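Local coordinates for protein glutamate racemase (Escherichia coli, PDB 2JFN) that belongs to the Asp/Glu/hydantoin racemase family and holds glutamic acid and uridine-5'-diphosphate-N-acetylmuramoyl-L-alanine in pockets of its two-sheet alpha/beta fold, at residues A[115-118]-A[119-122]; A[123-127]-A[128-132]. All coordinates share one frame; numbering follows the deposited sequence.

Interaction 1 of 2, residues A[115-118]-A[119-122]. With UMA (uridine-5'-diphosphate-N-acetylmuramoyl-L-alanine), chain C.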
ATOM      1  N   VAL A 115       7.674  -3.663   0.105  1.00 31.91           N
ATOM      2  CA  VAL A 115       8.585  -3.385   1.201  1.00 31.47           C
ATOM      3  C   VAL A 115       9.004  -1.931   0.998  1.00 30.19           C
ATOM      4  O   VAL A 115       9.052  -1.451  -0.134  1.00 29.34           O
ATOM      5  CB  VAL A 115       9.835  -4.298   1.166  1.00 32.15           C
ATOM      6  CG1 VAL A 115       9.441  -5.733   1.485  1.00 33.28           C
ATOM      7  CG2 VAL A 115      10.496  -4.229  -0.197  1.00 32.44           C
ATOM      8  N   PRO A 116       9.285  -1.207   2.089  1.00 29.68           N
ATOM      9  CA  PRO A 116       9.697   0.199   1.968  1.00 28.99           C
ATOM     10  C   PRO A 116      10.845   0.343   0.971  1.00 28.73           C
ATOM     11  O   PRO A 116      11.789  -0.452   0.991  1.00 28.39           O
ATOM     12  CB  PRO A 116      10.105   0.559   3.394  1.00 29.53           C
ATOM     13  CG  PRO A 116       9.139  -0.276   4.224  1.00 29.52           C
ATOM     14  CD  PRO A 116       9.180  -1.615   3.502  1.00 29.83           C
ATOM     15  N   ALA A 117      10.758   1.356   0.110  1.00 27.82           N
ATOM     16  CA  ALA A 117      11.766   1.606  -0.926  1.00 28.21           C
ATOM     17  C   ALA A 117      13.090   2.158  -0.400  1.00 28.60           C
ATOM     18  O   ALA A 117      13.622   3.140  -0.926  1.00 28.59           O
ATOM     19  CB  ALA A 117      11.193   2.552  -1.982  1.00 26.94           C
ATOM     20  N   ILE A 118      13.627   1.516   0.628  1.00 28.96           N
ATOM     21  CA  ILE A 118      14.882   1.950   1.215  1.00 29.91           C
ATOM     22  C   ILE A 118      16.049   1.832   0.251  1.00 30.04           C
ATOM     23  O   ILE A 118      16.890   2.731   0.177  1.00 29.91           O
ATOM     24  CB  ILE A 118      15.195   1.138   2.484  1.00 31.06           C
ATOM     25  CG1 ILE A 118      14.157   1.471   3.559  1.00 31.63           C
ATOM     26  CG2 ILE A 118      16.614   1.443   2.973  1.00 31.44           C
ATOM     27  CD1 ILE A 118      14.263   0.628   4.800  1.00 33.47           C
ATOM     28  N   LYS A 119      16.094   0.732  -0.498  1.00 29.81           N
ATOM     29  CA  LYS A 119      17.177   0.502  -1.447  1.00 30.04           C
ATOM     30  C   LYS A 119      17.387   1.654  -2.444  1.00 30.26           C
ATOM     31  O   LYS A 119      18.481   2.206  -2.527  1.00 30.43           O
ATOM     32  CB  LYS A 119      16.954  -0.820  -2.195  1.00 30.22           C
ATOM     33  CG  LYS A 119      18.111  -1.196  -3.115  1.00 30.96           C
ATOM     34  CD  LYS A 119      17.929  -2.569  -3.730  1.00 31.45           C
ATOM     35  CE  LYS A 119      19.078  -2.889  -4.659  1.00 31.36           C
ATOM     36  NZ  LYS A 119      18.797  -4.102  -5.461  1.00 32.08           N
ATOM     37  N   PRO A 120      16.355   2.028  -3.220  1.00 30.32           N
ATOM     38  CA  PRO A 120      16.601   3.135  -4.149  1.00 30.77           C
ATOM     39  C   PRO A 120      16.845   4.472  -3.449  1.00 31.13           C
ATOM     40  O   PRO A 120      17.603   5.305  -3.943  1.00 31.33           O
ATOM     41  CB  PRO A 120      15.342   3.147  -5.024  1.00 30.78           C
ATOM     42  CG  PRO A 120      14.292   2.556  -4.136  1.00 30.65           C
ATOM     43  CD  PRO A 120      15.032   1.425  -3.462  1.00 30.42           C
ATOM     44  N   ALA A 121      16.209   4.674  -2.299  1.00 31.38           N
ATOM     45  CA  ALA A 121      16.375   5.920  -1.561  1.00 31.88           C
ATOM     46  C   ALA A 121      17.828   6.102  -1.136  1.00 32.64           C
ATOM     47  O   ALA A 121      18.344   7.221  -1.129  1.00 32.09           O
ATOM     48  CB  ALA A 121      15.468   5.936  -0.343  1.00 31.22           C
ATOM     49  N   ALA A 122      18.482   4.996  -0.787  1.00 33.55           N
ATOM     50  CA  ALA A 122      19.878   5.028  -0.358  1.00 34.91           C
ATOM     51  C   ALA A 122      20.803   5.465  -1.488  1.00 35.90           C
ATOM     52  O   ALA A 122      21.848   6.062  -1.241  1.00 36.06           O
ATOM     53  CB  ALA A 122      20.299   3.655   0.163  1.00 34.63           C
TER
HETATM   54  N1  UMA C1286       9.335  -3.039  -4.741  1.00 29.94           N
HETATM   55  C2  UMA C1286       8.440  -3.869  -3.896  1.00 29.32           C
HETATM   56  N3  UMA C1286       7.942  -5.010  -4.504  1.00 29.55           N
HETATM   57  C4  UMA C1286       8.213  -5.428  -5.816  1.00 29.59           C
HETATM   58  C5  UMA C1286       9.138  -4.530  -6.626  1.00 29.56           C
HETATM   59  C6  UMA C1286       9.635  -3.411  -6.061  1.00 29.26           C
HETATM   60  O2  UMA C1286       8.140  -3.590  -2.745  1.00 29.70           O
HETATM   61  O4  UMA C1286       7.706  -6.456  -6.241  1.00 30.57           O
HETATM   62  C1B UMA C1286       9.884  -1.794  -4.095  1.00 29.97           C
HETATM   63  C2B UMA C1286      11.110  -2.113  -3.258  1.00 30.33           C
HETATM   64  O2' UMA C1286      11.169  -1.374  -1.976  1.00 29.77           O
HETATM   65  C3B UMA C1286      12.317  -1.846  -4.095  1.00 30.56           C
HETATM   66  C4B UMA C1286      11.785  -0.668  -4.888  1.00 31.30           C
HETATM   67  O4B UMA C1286      10.379  -0.851  -5.015  1.00 30.67           O
HETATM   68  O3B UMA C1286      13.352  -1.548  -3.120  1.00 31.06           O
HETATM   69  C5B UMA C1286      12.325  -0.543  -6.256  1.00 31.78           C
HETATM   70  O5B UMA C1286      12.286  -1.769  -6.896  1.00 33.40           O
HETATM   71  PA  UMA C1286      12.964  -2.047  -8.308  1.00 34.79           P
HETATM   72  O1A UMA C1286      12.295  -3.261  -8.795  1.00 34.47           O
HETATM   73  O2A UMA C1286      12.836  -0.886  -9.127  1.00 33.73           O
HETATM   74  O3A UMA C1286      14.493  -2.396  -7.899  1.00 35.18           O
HETATM   75  PB  UMA C1286      15.225  -2.665  -6.507  1.00 37.02           P
HETATM   76  O1B UMA C1286      15.186  -1.511  -5.634  1.00 36.86           O
HETATM   77  O2B UMA C1286      16.530  -3.262  -6.808  1.00 37.25           O
HETATM   78  O1' UMA C1286      14.306  -3.902  -5.943  1.00 37.25           O
HETATM   79  C1' UMA C1286      14.676  -5.279  -5.867  1.00 37.93           C
HETATM   80  C2' UMA C1286      13.525  -6.187  -6.211  1.00 38.46           C
HETATM   81  N2' UMA C1286      13.054  -5.979  -7.593  1.00 38.63           N
HETATM   82  C7' UMA C1286      13.210  -6.911  -8.547  1.00 39.00           C
HETATM   83  O7' UMA C1286      13.596  -8.048  -8.290  1.00 39.50           O
HETATM   84  C8' UMA C1286      12.878  -6.549  -9.980  1.00 39.26           C
HETATM   85  C3' UMA C1286      12.401  -5.946  -5.188  1.00 38.65           C
HETATM   86  O3' UMA C1286      11.285  -6.873  -5.419  1.00 39.05           O
HETATM   87  C4' UMA C1286      12.914  -6.127  -3.740  1.00 38.99           C
HETATM   88  O4' UMA C1286      11.885  -5.870  -2.805  1.00 39.14           O
HETATM   89  C5' UMA C1286      14.105  -5.197  -3.487  1.00 39.08           C
HETATM   90  O5' UMA C1286      15.139  -5.476  -4.504  1.00 38.34           O
HETATM   91  C6' UMA C1286      14.763  -5.404  -2.135  1.00 39.49           C
HETATM   92  O6' UMA C1286      15.135  -6.765  -1.973  1.00 40.33           O
HETATM   93  C18 UMA C1286      11.323  -8.314  -5.569  1.00 39.32           C
HETATM   94  C19 UMA C1286      11.017  -9.060  -4.313  1.00 39.68           C
HETATM   95  O18 UMA C1286      11.502 -10.157  -4.098  1.00 40.46           O
HETATM   96  C20 UMA C1286      10.494  -8.691  -6.815  1.00 39.34           C
HETATM   97  N4  UMA C1286      10.181  -8.432  -3.470  1.00 39.52           N
HETATM   98  C21 UMA C1286       9.607  -9.005  -2.245  1.00 39.62           C
HETATM   99  C22 UMA C1286       8.933 -10.399  -2.424  1.00 39.22           C
HETATM  100  O19 UMA C1286       8.418 -10.647  -3.538  1.00 39.54           O
HETATM  101  O20 UMA C1286       8.945 -11.213  -1.466  1.00 39.22           O
HETATM  102  C23 UMA C1286       8.591  -8.021  -1.653  1.00 39.39           C
HETATM  103  O   HOH W   1      13.881  -1.375  -0.590  1.00 32.04           O

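Interaction 2 of 2, residues A[123-127]-A[128-132]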
ATOM      1  N   ARG A 123      20.419   5.163  -2.724  1.00 37.08           N
ATOM      2  CA  ARG A 123      21.218   5.539  -3.888  1.00 38.64           C
ATOM      3  C   ARG A 123      20.884   6.944  -4.382  1.00 39.10           C
ATOM      4  O   ARG A 123      21.572   7.478  -5.252  1.00 39.34           O
ATOM      5  CB  ARG A 123      20.981   4.568  -5.048  1.00 39.68           C
ATOM      6  CG  ARG A 123      21.316   3.120  -4.757  1.00 41.76           C
ATOM      7  CD  ARG A 123      21.233   2.300  -6.033  1.00 43.75           C
ATOM      8  NE  ARG A 123      22.217   2.741  -7.020  1.00 45.71           N
ATOM      9  CZ  ARG A 123      22.287   2.284  -8.266  1.00 46.46           C
ATOM     10  NH1 ARG A 123      21.423   1.369  -8.686  1.00 47.45           N
ATOM     11  NH2 ARG A 123      23.226   2.734  -9.091  1.00 47.03           N
ATOM     12  N   LEU A 124      19.830   7.542  -3.835  1.00 39.13           N
ATOM     13  CA  LEU A 124      19.410   8.870  -4.269  1.00 39.56           C
ATOM     14  C   LEU A 124      19.794   9.996  -3.321  1.00 39.81           C
ATOM     15  O   LEU A 124      20.003  11.130  -3.755  1.00 39.83           O
ATOM     16  CB  LEU A 124      17.892   8.894  -4.493  1.00 39.49           C
ATOM     17  CG  LEU A 124      17.335   7.948  -5.563  1.00 39.90           C
ATOM     18  CD1 LEU A 124      15.811   8.028  -5.571  1.00 40.24           C
ATOM     19  CD2 LEU A 124      17.898   8.311  -6.930  1.00 40.03           C
ATOM     20  N   THR A 125      19.889   9.689  -2.032  1.00 39.86           N
ATOM     21  CA  THR A 125      20.226  10.702  -1.050  1.00 40.44           C
ATOM     22  C   THR A 125      21.572  11.355  -1.352  1.00 41.06           C
ATOM     23  O   THR A 125      22.502  10.700  -1.821  1.00 40.79           O
ATOM     24  CB  THR A 125      20.252  10.116   0.384  1.00 40.32           C
ATOM     25  OG1 THR A 125      20.537  11.161   1.322  1.00 40.44           O
ATOM     26  CG2 THR A 125      21.306   9.021   0.510  1.00 40.44           C
ATOM     27  N   ALA A 126      21.659  12.655  -1.092  1.00 41.50           N
ATOM     28  CA  ALA A 126      22.887  13.399  -1.329  1.00 42.01           C
ATOM     29  C   ALA A 126      23.569  13.722  -0.006  1.00 42.35           C
ATOM     30  O   ALA A 126      24.798  13.787   0.065  1.00 42.99           O
ATOM     31  CB  ALA A 126      22.581  14.687  -2.091  1.00 41.90           C
ATOM     32  N   ASN A 127      22.777  13.919   1.046  1.00 41.88           N
ATOM     33  CA  ASN A 127      23.340  14.241   2.352  1.00 41.62           C
ATOM     34  C   ASN A 127      23.490  13.013   3.239  1.00 41.10           C
ATOM     35  O   ASN A 127      23.972  13.103   4.368  1.00 41.43           O
ATOM     36  CB  ASN A 127      22.484  15.308   3.051  1.00 41.84           C
ATOM     37  CG  ASN A 127      21.196  14.749   3.636  1.00 41.92           C
ATOM     38  OD1 ASN A 127      20.710  13.696   3.228  1.00 41.99           O
ATOM     39  ND2 ASN A 127      20.628  15.473   4.594  1.00 41.74           N
ATOM     40  N   GLY A 128      23.083  11.860   2.719  1.00 40.81           N
ATOM     41  CA  GLY A 128      23.192  10.628   3.477  1.00 39.82           C
ATOM     42  C   GLY A 128      22.154  10.447   4.571  1.00 39.18           C
ATOM     43  O   GLY A 128      22.237   9.495   5.343  1.00 39.41           O
ATOM     44  N   ILE A 129      21.181  11.353   4.653  1.00 38.60           N
ATOM     45  CA  ILE A 129      20.134  11.250   5.669  1.00 37.56           C
ATOM     46  C   ILE A 129      18.838  10.798   4.990  1.00 36.88           C
ATOM     47  O   ILE A 129      18.211  11.562   4.260  1.00 36.65           O
ATOM     48  CB  ILE A 129      19.843  12.602   6.352  1.00 37.63           C
ATOM     49  CG1 ILE A 129      21.146  13.358   6.640  1.00 38.02           C
ATOM     50  CG2 ILE A 129      19.067  12.359   7.644  1.00 37.28           C
ATOM     51  CD1 ILE A 129      21.959  12.803   7.782  1.00 38.18           C
ATOM     52  N   VAL A 130      18.441   9.556   5.239  1.00 35.90           N
ATOM     53  CA  VAL A 130      17.228   9.023   4.643  1.00 34.41           C
ATOM     54  C   VAL A 130      16.160   8.787   5.700  1.00 33.52           C
ATOM     55  O   VAL A 130      16.400   8.127   6.712  1.00 33.77           O
ATOM     56  CB  VAL A 130      17.515   7.702   3.904  1.00 34.44           C
ATOM     57  CG1 VAL A 130      16.218   7.101   3.374  1.00 34.63           C
ATOM     58  CG2 VAL A 130      18.481   7.961   2.758  1.00 33.95           C
ATOM     59  N   GLY A 131      14.979   9.341   5.463  1.00 32.38           N
ATOM     60  CA  GLY A 131      13.890   9.168   6.402  1.00 31.20           C
ATOM     61  C   GLY A 131      12.943   8.059   5.969  1.00 30.54           C
ATOM     62  O   GLY A 131      12.774   7.795   4.778  1.00 29.56           O
ATOM     63  N   LEU A 132      12.338   7.394   6.945  1.00 29.94           N
ATOM     64  CA  LEU A 132      11.381   6.337   6.657  1.00 29.63           C
ATOM     65  C   LEU A 132      10.096   6.648   7.398  1.00 29.56           C
ATOM     66  O   LEU A 132      10.070   6.660   8.633  1.00 29.35           O
ATOM     67  CB  LEU A 132      11.915   4.972   7.103  1.00 29.35           C
ATOM     68  CG  LEU A 132      10.941   3.782   7.000  1.00 29.67           C
ATOM     69  CD1 LEU A 132      10.508   3.559   5.553  1.00 28.73           C
ATOM     70  CD2 LEU A 132      11.623   2.527   7.541  1.00 29.83           C
TER

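Interaction 1 of 2, residues A[115-118]-A[119-122]
The start of helix 118-124, with the loop that leads into it, forms one wall of the pocket for UMA. Ala117, at the N-cap position, begins the helix through its carbonyl: its O accepts a weak hydrogen bond from Ala121 N at 3.3 Å, and the ring of Pro120 rests against the same residue, CG 3.8 Å from Ala117 CB. Proline suits this place because the first turn of a helix asks no backbone N-H of it. One step on, Ala122 N bonds to Ile118 O at 2.9 Å. The small methyl of Ala121 lies close to the carbonyls of Ala117 and Ile118 and lets the turn sit close against strands 129-134 and 199-202. The side chain of Ile118 packs on Leu147 and Ile148 of helix 142-150.

Before the helix, Ala117 is the centre of an inverse gamma turn, closed by Ile118 N to Pro116 O at 2.7 Å. Within 115-119, backbone groups hold the nucleoside part of the ligand. Val115 N gives a bond to UMA O2 (2.9 Å, 156°), while Val115 O takes one from the ribose hydroxyl O2'. A water gives a bond to Pro116 O, accepts one from Lys119 N at 3.1 Å, and is hydrogen-bonded to both ribose hydroxyls, so the first helical turn and the sugar share it. Lys119 adds a charged group: CG stands anti to its backbone N (chi1 -175°) and the extended chain carries NZ to within 2.8 Å of UMA O2B, a diphosphate oxygen whose negative charge it probably offsets. Arg104 and Gly113 O also bond to UMA. The loop after strand 111-112 and the first turn of helix 118-124 thus line the UMA pocket of this racemase-family alpha/beta fold.

Interaction 2 of 2, residues A[123-127]-A[128-132]
Asn127 and Gly128 make the turn by which helix 118-124 passes into strand 129-134, an alpha-beta connection leading into an inner strand of the four-stranded parallel sheet. Asn127 folds its amide back over the chain that follows. With CG set between the backbone N and the carbonyl carbon (chi1 77°), OD1 meets Ile129 N at 2.8 Å with a nearly straight N-H (161°), the donor standing well above the carbonyl plane. This side-chain bond to the second residue onward is that of an Asx turn, and asparagine suits it by also offering ND2, which bonds to Pro196 O. Gly128 sits at the bend with a positive phi of 76°, a conformation that a residue without a side chain adopts easily.

Thr125 closes the turn from the helix side. Its OG1 accepts a weak, strongly bent bond from Gly128 N at 3.0 Å, but its stronger polar partner is Asp198, whose carboxylate also takes the backbone N-H groups of Ala126 and Asn127. A threonine serves both polar and apolar needs, its hydroxyl for Asp198 and Gly128 N, its CB and methyl for Val130 at the start of the strand. There the side chains of Thr125 and Val130 meet at a slant, Thr125 CB 3.7 Å from Val130 CG2.

Overall arrangement
Interactions 1 and 2 follow each other along the chain and handle the two ends of helix 118-124. Interaction 1 is buried and faces the bound nucleotide, so its chemistry is one of backbone groups, a shared water and one lysine set against phosphate. Interaction 2, only partly buried and farther from the chain's centre, needs no ligand: asparagine, glycine and threonine turn the chain into strand 129-134 of the parallel sheet, with Asp198 holding the backbone. Their centres lie 10 Å apart, and packing joins them, Pro116 CB lying 3.7 Å from Leu132 CD1, so the loop before the helix packs on the strand that follows it; Ala121 O also packs on Val130 CG2.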